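Side-chain contacts in mandelate racemase/muconate lactonizing enzyme family protein (Azoarcus sp., PDB 2QDE), which is of unknown function but belongs to the enolase superfamily, joining a mandelate racemase-type N-terminal domain to a barrel-like C-terminal domain that holds a barium ion: residues L111-L114 and V115-F119; C335-S338 and R339-D342; A314-D317 and W318-Q321. All coordinates share one frame; numbering follows the deposited sequence.

Interaction 1 of 3, residues L111-L114 and V115-F119; sequences LHDL and VGKRF
Asp113 and Lys117, one helical turn apart, form the salt bridge of this contact, with Asp113 OD2 3.0 Å from Lys117 NZ. The ammonium group comes in on the syn side of OD2, only 17° out of the carboxylate plane. Torsions on both residues bring the charges together. Asp113 places CG opposite its own N (chi1 179°), beside the carbonyl carbon; Lys117 sets CG opposite its carbonyl carbon and beside its N, which starts the chain toward Asp113, and the rest runs on extended. On its way the lysine chain passes close to the acid as well, with Lys117 CE 3.5 Å from Asp113 OD1. Neither end depends on this pair alone. Asp113 OD1 also accepts from Leu365 N and OD2 from Ile47 N, while Lys117 NZ donates to Val45 O. A buried carboxylate met by an ammonium group and two amide N-H groups would probably stay ionised.

The backbone bonds identify the element as regular alpha-helix, the C-terminal end of helix 101-119 in the N-terminal domain. Val115 N donates to Leu111 O at 2.8 Å, and the same i+4 to i pattern links Gly116 N to His112 O, Lys117 N to Asp113 O, and Arg118 N to Leu114 O, each at 2.9 Å. Through Val45 and Ile47, Asp113 and Lys117 bond the helix to strand 45-49, outermost in this chain's antiparallel sheet.

Carbon-to-oxygen contacts follow the same spacing. Val115 turns CG2 to the side of its own N (CG1 takes the opposite position, chi1 172°), and CG2 therefore lies 3.1 Å from Leu111 O. Lys117 CG is 3.3 Å from Asp113 O, and Arg118 CB sits 3.4 Å from Leu114 O.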
loop_
_atom_site.group_PDB
_atom_site.type_symbol
_atom_site.label_atom_id
_atom_site.label_comp_id
_atom_site.label_asym_id
_atom_site.label_seq_id
_atom_site.Cartn_x
_atom_site.Cartn_y
_atom_site.Cartn_z
ATOM N N LEU A 111 6.864 34.686 26.002
ATOM C CA LEU A 111 5.883 35.501 25.293
ATOM C C LEU A 111 4.521 35.332 25.970
ATOM O O LEU A 111 3.823 36.316 26.231
ATOM C CB LEU A 111 5.808 35.097 23.813
ATOM C CG LEU A 111 6.935 35.631 22.920
ATOM C CD1 LEU A 111 6.929 34.919 21.573
ATOM C CD2 LEU A 111 6.764 37.141 22.731
ATOM N N HIS A 112 4.152 34.086 26.267
ATOM C CA HIS A 112 2.873 33.822 26.922
ATOM C C HIS A 112 2.837 34.463 28.306
ATOM O O HIS A 112 1.806 34.974 28.733
ATOM C CB HIS A 112 2.620 32.318 27.069
ATOM C CG HIS A 112 2.128 31.661 25.816
ATOM N ND1 HIS A 112 2.974 31.253 24.807
ATOM C CD2 HIS A 112 0.875 31.349 25.407
ATOM C CE1 HIS A 112 2.262 30.716 23.830
ATOM N NE2 HIS A 112 0.987 30.762 24.170
ATOM N N ASP A 113 3.962 34.413 29.013
ATOM C CA ASP A 113 4.036 35.007 30.343
ATOM C C ASP A 113 3.793 36.512 30.235
ATOM O O ASP A 113 2.976 37.073 30.963
ATOM C CB ASP A 113 5.405 34.746 30.969
ATOM C CG ASP A 113 5.538 35.358 32.348
ATOM O OD1 ASP A 113 4.708 35.038 33.224
ATOM O OD2 ASP A 113 6.479 36.156 32.556
ATOM N N LEU A 114 4.494 37.150 29.304
ATOM C CA LEU A 114 4.367 38.582 29.091
ATOM C C LEU A 114 2.965 38.992 28.640
ATOM O O LEU A 114 2.447 40.020 29.072
ATOM C CB LEU A 114 5.412 39.045 28.077
ATOM C CG LEU A 114 5.522 40.540 27.768
ATOM C CD1 LEU A 114 5.591 41.349 29.057
ATOM C CD2 LEU A 114 6.767 40.768 26.915
ATOM N N VAL A 115 2.346 38.187 27.780
ATOM C CA VAL A 115 0.998 38.500 27.305
ATOM C C VAL A 115 0.020 38.359 28.461
ATOM O O VAL A 115 -0.852 39.210 28.658
ATOM C CB VAL A 115 0.587 37.573 26.134
ATOM C CG1 VAL A 115 -0.877 37.782 25.774
ATOM C CG2 VAL A 115 1.453 37.873 24.923
ATOM N N GLY A 116 0.184 37.293 29.239
ATOM C CA GLY A 116 -0.683 37.069 30.381
ATOM C C GLY A 116 -0.577 38.208 31.382
ATOM O O GLY A 116 -1.586 38.649 31.935
ATOM N N LYS A 117 0.645 38.683 31.622
ATOM C CA LYS A 117 0.857 39.787 32.552
ATOM C C LYS A 117 0.190 41.037 31.993
ATOM O O LYS A 117 -0.467 41.782 32.726
ATOM C CB LYS A 117 2.354 40.030 32.774
ATOM C CG LYS A 117 3.017 38.977 33.657
ATOM C CD LYS A 117 4.530 39.159 33.733
ATOM C CE LYS A 117 5.151 38.189 34.737
ATOM N NZ LYS A 117 6.638 38.225 34.715
ATOM N N ARG A 118 0.340 41.256 30.693
ATOM C CA ARG A 118 -0.272 42.412 30.051
ATOM C C ARG A 118 -1.798 42.386 30.146
ATOM O O ARG A 118 -2.420 43.418 30.399
ATOM C CB ARG A 118 0.124 42.487 28.579
ATOM C CG ARG A 118 -0.335 43.764 27.889
ATOM C CD ARG A 118 0.231 44.975 28.621
ATOM N NE ARG A 118 0.385 46.140 27.756
ATOM C CZ ARG A 118 -0.586 47.002 27.474
ATOM N NH1 ARG A 118 -1.799 46.833 27.994
ATOM N NH2 ARG A 118 -0.337 48.041 26.685
ATOM N N PHE A 119 -2.399 41.216 29.930
ATOM C CA PHE A 119 -3.852 41.091 29.993
ATOM C C PHE A 119 -4.362 40.875 31.415
ATOM O O PHE A 119 -5.557 41.003 31.672
ATOM C CB PHE A 119 -4.346 39.932 29.114
ATOM C CG PHE A 119 -4.076 40.109 27.642
ATOM C CD1 PHE A 119 -3.650 41.333 27.123
ATOM C CD2 PHE A 119 -4.266 39.043 26.764
ATOM C CE1 PHE A 119 -3.417 41.490 25.749
ATOM C CE2 PHE A 119 -4.036 39.193 25.388
ATOM C CZ PHE A 119 -3.610 40.413 24.882
#

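Interaction 2 of 3, residues C335-S338 and R339-D342; sequences CLNS and RDID
A tight turn in the loop between helix 328-332 and strand 351-353 brings Ser338 and Ile341 together. Its closing bond runs from Ile341 N to Ser338 O at 3.1 Å, with an N-H...O angle of 145°. The donor stands well above the carbonyl plane rather than on a lone pair, so the bond is bent at both ends. Ser338 OG is bonded to Phe352 N, and the backbones of these two residues are also bonded, which fixes the turn against strand 351-353.

Apolar groups meet between Cys335 and Ile341. Ile341 sets CG1 opposite its carbonyl carbon and beside its own N (chi1 -58°), which directs that branch back toward Cys335. There CG1 rests 3.6 Å from Cys335 SG, while Ile341 CD1 approaches Ser338 CA at 3.8 Å. Cys335 CB also touches Asp340 CB, at 4.0 Å.

The polar side is less settled. Asn337 OD1 and Asp340 OD2 stand 3.2 Å apart as two acceptors, not hydrogen-bonded, and the placement of OD1 is doubtful in the model. A water offers Asp340 a partner: it accepts from Leu336 N at 2.7 Å and donates to Asp340 OD2 at 3.2 Å, bridging Leu336 to Asp340. Asn337 ND2 has a weak bond to Glu159 OE2 on helix 146-159.

Arg339 and Asp340 have phi and psi near the values expected for the two central residues of a type I turn, the psi of Asp340 reaching 19°; together with the bond from Ile341 N to Ser338 O, this supports a type I beta turn.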
loop_
_atom_site.group_PDB
_atom_site.type_symbol
_atom_site.label_atom_id
_atom_site.label_comp_id
_atom_site.label_asym_id
_atom_site.label_seq_id
_atom_site.Cartn_x
_atom_site.Cartn_y
_atom_site.Cartn_z
ATOM N N CYS A 335 12.225 15.516 46.783
ATOM C CA CYS A 335 11.075 15.404 47.682
ATOM C C CYS A 335 9.868 14.933 46.874
ATOM O O CYS A 335 9.967 14.771 45.651
ATOM C CB CYS A 335 10.777 16.749 48.347
ATOM S SG CYS A 335 10.729 18.122 47.201
ATOM N N LEU A 336 8.734 14.722 47.539
ATOM C CA LEU A 336 7.542 14.228 46.849
ATOM C C LEU A 336 6.394 15.222 46.757
ATOM O O LEU A 336 5.388 14.953 46.104
ATOM C CB LEU A 336 7.061 12.933 47.510
ATOM C CG LEU A 336 8.079 11.791 47.446
ATOM C CD1 LEU A 336 7.609 10.624 48.284
ATOM C CD2 LEU A 336 8.287 11.373 45.992
ATOM N N ASN A 337 6.532 16.351 47.437
ATOM C CA ASN A 337 5.530 17.409 47.384
ATOM C C ASN A 337 6.273 18.735 47.485
ATOM O O ASN A 337 7.440 18.770 47.892
ATOM C CB ASN A 337 4.482 17.255 48.496
ATOM C CG ASN A 337 5.097 17.081 49.857
ATOM O OD1 ASN A 337 5.785 17.973 50.360
ATOM N ND2 ASN A 337 4.861 15.925 50.466
ATOM N N SER A 338 5.612 19.818 47.095
ATOM C CA SER A 338 6.236 21.140 47.088
ATOM C C SER A 338 6.309 21.900 48.408
ATOM O O SER A 338 6.972 22.939 48.479
ATOM C CB SER A 338 5.544 22.023 46.052
ATOM O OG SER A 338 4.162 22.139 46.343
ATOM N N ARG A 339 5.626 21.428 49.447
ATOM C CA ARG A 339 5.702 22.143 50.719
ATOM C C ARG A 339 7.115 21.951 51.267
ATOM O O ARG A 339 7.593 22.741 52.076
ATOM C CB ARG A 339 4.655 21.633 51.723
ATOM C CG ARG A 339 4.425 20.141 51.696
ATOM C CD ARG A 339 3.690 19.650 52.943
ATOM N NE ARG A 339 4.570 19.664 54.112
ATOM C CZ ARG A 339 4.303 19.054 55.266
ATOM N NH1 ARG A 339 3.171 18.374 55.420
ATOM N NH2 ARG A 339 5.178 19.120 56.269
ATOM N N ASP A 340 7.794 20.911 50.795
ATOM C CA ASP A 340 9.159 20.648 51.240
ATOM C C ASP A 340 10.209 21.371 50.394
ATOM O O ASP A 340 11.386 20.997 50.407
ATOM C CB ASP A 340 9.445 19.146 51.235
ATOM C CG ASP A 340 8.669 18.405 52.310
ATOM O OD1 ASP A 340 8.367 19.027 53.364
ATOM O OD2 ASP A 340 8.373 17.203 52.109
ATOM N N ILE A 341 9.792 22.407 49.668
ATOM C CA ILE A 341 10.722 23.164 48.831
ATOM C C ILE A 341 10.798 24.606 49.309
ATOM O O ILE A 341 9.770 25.278 49.433
ATOM C CB ILE A 341 10.278 23.151 47.354
ATOM C CG1 ILE A 341 10.183 21.703 46.854
ATOM C CG2 ILE A 341 11.262 23.955 46.514
ATOM C CD1 ILE A 341 9.645 21.576 45.442
ATOM N N ASP A 342 12.011 25.096 49.556
ATOM C CA ASP A 342 12.165 26.464 50.044
ATOM C C ASP A 342 13.310 27.253 49.421
ATOM O O ASP A 342 13.533 28.407 49.790
ATOM C CB ASP A 342 12.347 26.447 51.566
ATOM C CG ASP A 342 13.621 25.732 51.995
ATOM O OD1 ASP A 342 14.050 24.781 51.298
ATOM O OD2 ASP A 342 14.186 26.108 53.042
HETATM O O HOH W 1 8.659 14.626 50.220
#

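Interaction 3 of 3, residues A314-D317 and W318-Q321; sequences AAND and WIAQ
Asn316, the first residue to leave helical geometry after helix 303-315, bonds through both its side chain and its backbone to the 3-10 segment 319-321, forming an Asx motif. Asn316 OD1 accepts from Ile319 N at 3.0 Å. This bond is nearly straight, with an N-H...O angle of 164°, and the donor lies in the plane of the side-chain carbonyl. The second bond of the motif joins Ala320 N to Asn316 O, also 3.0 Å. Here the donor sits nearly along the C=O axis, but the N-H itself is bent, at 139°. Two amides that begin the short 3-10 segment are thus satisfied by a single asparagine. Its chi1 of -174° puts CG opposite the backbone N and beside the carbonyl carbon, which lets OD1 reach Ile319 N.

Other polar groups find partners beyond the turn. Asp317 OD2 forms a salt bridge with Arg288, and Trp318 NE1 donates to Leu292 O, so the turn is fastened to helix 277-290 and the approach to barrel strand 294-296. Asp317 N donates to Glu87 of a second subunit, placing the turn at an assembly interface.

Carbon contacts fill in round the two bonds: Ala320 CB is 3.3 Å from Asn316 O, and Ile319 CG2 lies 3.7 Å from Asn316 CB.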
loop_
_atom_site.group_PDB
_atom_site.type_symbol
_atom_site.label_atom_id
_atom_site.label_comp_id
_atom_site.label_asym_id
_atom_site.label_seq_id
_atom_site.Cartn_x
_atom_site.Cartn_y
_atom_site.Cartn_z
ATOM N N ALA A 314 -3.471 21.730 32.271
ATOM C CA ALA A 314 -4.750 22.016 32.906
ATOM C C ALA A 314 -5.753 22.601 31.915
ATOM O O ALA A 314 -6.962 22.517 32.129
ATOM C CB ALA A 314 -4.553 22.979 34.065
ATOM N N ALA A 315 -5.255 23.179 30.826
ATOM C CA ALA A 315 -6.130 23.806 29.843
ATOM C C ALA A 315 -6.491 22.955 28.627
ATOM O O ALA A 315 -7.657 22.909 28.228
ATOM C CB ALA A 315 -5.518 25.130 29.373
ATOM N N ASN A 316 -5.500 22.290 28.038
ATOM C CA ASN A 316 -5.737 21.485 26.838
ATOM C C ASN A 316 -6.661 20.298 27.081
ATOM O O ASN A 316 -6.325 19.358 27.799
ATOM C CB ASN A 316 -4.402 21.027 26.246
ATOM C CG ASN A 316 -4.567 20.323 24.920
ATOM O OD1 ASN A 316 -4.709 19.104 24.868
ATOM N ND2 ASN A 316 -4.563 21.093 23.837
ATOM N N ASP A 317 -7.831 20.361 26.458
ATOM C CA ASP A 317 -8.856 19.338 26.600
ATOM C C ASP A 317 -8.380 17.908 26.355
ATOM O O ASP A 317 -8.725 16.992 27.100
ATOM C CB ASP A 317 -10.023 19.644 25.669
ATOM C CG ASP A 317 -11.191 18.720 25.900
ATOM O OD1 ASP A 317 -11.760 18.758 27.015
ATOM O OD2 ASP A 317 -11.529 17.954 24.977
ATOM N N TRP A 318 -7.580 17.718 25.316
ATOM C CA TRP A 318 -7.097 16.390 25.009
ATOM C C TRP A 318 -6.159 15.816 26.058
ATOM O O TRP A 318 -6.345 14.692 26.508
ATOM C CB TRP A 318 -6.388 16.362 23.656
ATOM C CG TRP A 318 -6.034 14.958 23.289
ATOM C CD1 TRP A 318 -4.806 14.361 23.380
ATOM C CD2 TRP A 318 -6.948 13.941 22.877
ATOM N NE1 TRP A 318 -4.902 13.028 23.050
ATOM C CE2 TRP A 318 -6.207 12.744 22.737
ATOM C CE3 TRP A 318 -8.325 13.924 22.611
ATOM C CZ2 TRP A 318 -6.802 11.536 22.344
ATOM C CZ3 TRP A 318 -8.919 12.721 22.220
ATOM C CH2 TRP A 318 -8.153 11.545 22.091
ATOM N N ILE A 319 -5.150 16.582 26.450
ATOM C CA ILE A 319 -4.198 16.068 27.414
ATOM C C ILE A 319 -4.737 16.020 28.843
ATOM O O ILE A 319 -4.199 15.298 29.685
ATOM C CB ILE A 319 -2.871 16.866 27.357
ATOM C CG1 ILE A 319 -1.732 16.006 27.913
ATOM C CG2 ILE A 319 -3.004 18.164 28.129
ATOM C CD1 ILE A 319 -0.352 16.523 27.580
ATOM N N ALA A 320 -5.811 16.762 29.106
ATOM C CA ALA A 320 -6.422 16.787 30.434
ATOM C C ALA A 320 -7.059 15.440 30.795
ATOM O O ALA A 320 -7.597 15.275 31.889
ATOM C CB ALA A 320 -7.476 17.898 30.509
ATOM N N GLN A 321 -6.989 14.480 29.878
ATOM C CA GLN A 321 -7.570 13.150 30.095
ATOM C C GLN A 321 -6.617 12.130 30.708
ATOM O O GLN A 321 -7.054 11.091 31.202
ATOM C CB GLN A 321 -8.044 12.551 28.772
ATOM C CG GLN A 321 -9.107 13.313 28.022
ATOM C CD GLN A 321 -9.350 12.709 26.654
ATOM O OE1 GLN A 321 -8.498 12.789 25.762
ATOM N NE2 GLN A 321 -10.505 12.083 26.484
#

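In the fold
From the N terminus the order is interaction 1 (111-119), interaction 3 (314-321), then interaction 2 (335-342). Each is a continuous piece of chain, so none closes a long loop, and none nests in or crosses another. Interaction 1 lies within the last turns of helix 101-119, whose side chains reach strand 45-49. Interaction 3 lies where helix 303-315 of the barrel domain gives way to a loop, against helix 277-290 and two neighbouring subunits; interaction 2 follows helix 328-332 and leans on strand 351-353. Centres of interactions 1 and 3 are about 21 Å apart, of 2 and 3 about 25 Å, and of 1 and 2 about 27 Å; none touch.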